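PDB 5TV7: putative peptidoglycan-binding/hydrolysing protein from Peptoclostridium difficile, which probably binds peptidoglycan, may take part in its hydrolysis, and can hold glutamine hydroxamate in a pocket. Local coordinates for residues 124-127 with 131-134. Residues are numbered along the deposited sequence; the frame is centred on the assembly and turned at random.
Sequences MLTL and NVGI
In the putative peptidoglycan-binding domain, a three-helix bundle as in its family, the chain leaving helix 116-127 folds back along it before reaching helix 140-152, and Thr-126 of the helix's last turn meets Val-132 and Ile-134 of this returning loop. The hydroxyl oxygen lies against two methyl groups, with Thr-126 OG1 3.5 Å from Val-132 CG2. Ile-134 CD1 is 3.4 Å from the same OG1. Carbon-to-carbon packing on Ile-134 CD1 comes from Thr-126 CB, at 3.8 Å, and more loosely from CG2. Thr-126 and Ile-134 reach toward each other end on, whereas the valine branch comes in aslant. A chi1 of -57° sets the threonine OG1 beside the backbone N, where it meets both loop methyls and a water.

The oxygen of that water donates to Thr-126 OG1 at 2.6 Å. Its distance to Val-132 O, 2.4 Å, is so short that the bridge as a whole remains doubtful. OG1 is also hydrogen-bonded to Gln-122 O one turn back, which ties the hydroxyl to its own helix while the water appears to link it to the loop.

Leu-125 packs on Val-146 and Phe-149 of helix 140-152 and on Leu-169 of helix 163-173, and Val-132 on Ala-145. Thr-126 and Ile-134 both touch Leu-26 of strand 26-32, and the backbone of Ile-134 is hydrogen-bonded to that of Phe-62 in strand 60-64, joining loop and helix to the beta-sheet.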
# COMPACT_ATOMS: atom_id res chain seq x y z
N MSE A 124 -3.60 1.24 2.14
CA MSE A 124 -4.21 1.79 3.36
C MSE A 124 -3.30 2.76 4.08
O MSE A 124 -3.74 3.82 4.54
CB MSE A 124 -4.63 0.62 4.26
CG MSE A 124 -5.84 -0.05 3.63
SE MSE A 124 -6.63 -1.36 4.86
CE MSE A 124 -5.25 -2.71 4.70
N LEU A 125 -2.01 2.43 4.18
CA LEU A 125 -1.04 3.32 4.83
C LEU A 125 -0.94 4.63 4.05
O LEU A 125 -0.92 5.72 4.64
CB LEU A 125 0.33 2.65 4.94
CG LEU A 125 0.44 1.50 5.93
CD1 LEU A 125 1.70 0.69 5.67
CD2 LEU A 125 0.43 2.02 7.36
N THR A 126 -0.94 4.52 2.72
CA THR A 126 -0.88 5.72 1.88
C THR A 126 -2.12 6.62 2.09
O THR A 126 -1.98 7.84 2.13
CB THR A 126 -0.67 5.37 0.40
OG1 THR A 126 0.53 4.60 0.28
CG2 THR A 126 -0.54 6.62 -0.42
N LEU A 127 -3.31 6.02 2.24
CA LEU A 127 -4.53 6.80 2.53
C LEU A 127 -4.44 7.57 3.84
O LEU A 127 -5.04 8.63 3.97
CB LEU A 127 -5.77 5.90 2.60
CG LEU A 127 -6.42 5.49 1.30
CD1 LEU A 127 -7.46 4.41 1.56
CD2 LEU A 127 -7.06 6.71 0.63
N ASN A 131 4.22 7.69 3.68
CA ASN A 131 4.96 7.67 2.46
C ASN A 131 5.64 6.31 2.34
O ASN A 131 6.63 6.01 3.00
CB ASN A 131 5.96 8.83 2.50
CG ASN A 131 6.63 9.05 1.17
OD1 ASN A 131 6.75 8.15 0.36
ND2 ASN A 131 7.12 10.26 0.97
N VAL A 132 5.02 5.45 1.54
CA VAL A 132 5.55 4.12 1.23
C VAL A 132 5.32 4.00 -0.26
O VAL A 132 4.40 4.62 -0.79
CB VAL A 132 4.78 2.98 1.94
CG1 VAL A 132 4.71 3.21 3.43
CG2 VAL A 132 3.37 2.81 1.40
N GLY A 133 6.13 3.22 -0.94
CA GLY A 133 5.89 2.99 -2.36
C GLY A 133 4.86 1.88 -2.42
O GLY A 133 4.93 0.93 -1.63
N ILE A 134 3.89 1.99 -3.32
CA ILE A 134 2.86 0.96 -3.45
C ILE A 134 3.26 0.01 -4.57
O ILE A 134 2.78 0.12 -5.71
CB ILE A 134 1.47 1.57 -3.68
CG1 ILE A 134 1.15 2.54 -2.54
CG2 ILE A 134 0.42 0.46 -3.78
CD1 ILE A 134 -0.03 3.45 -2.82
O HOH W 1 2.63 6.11 -0.05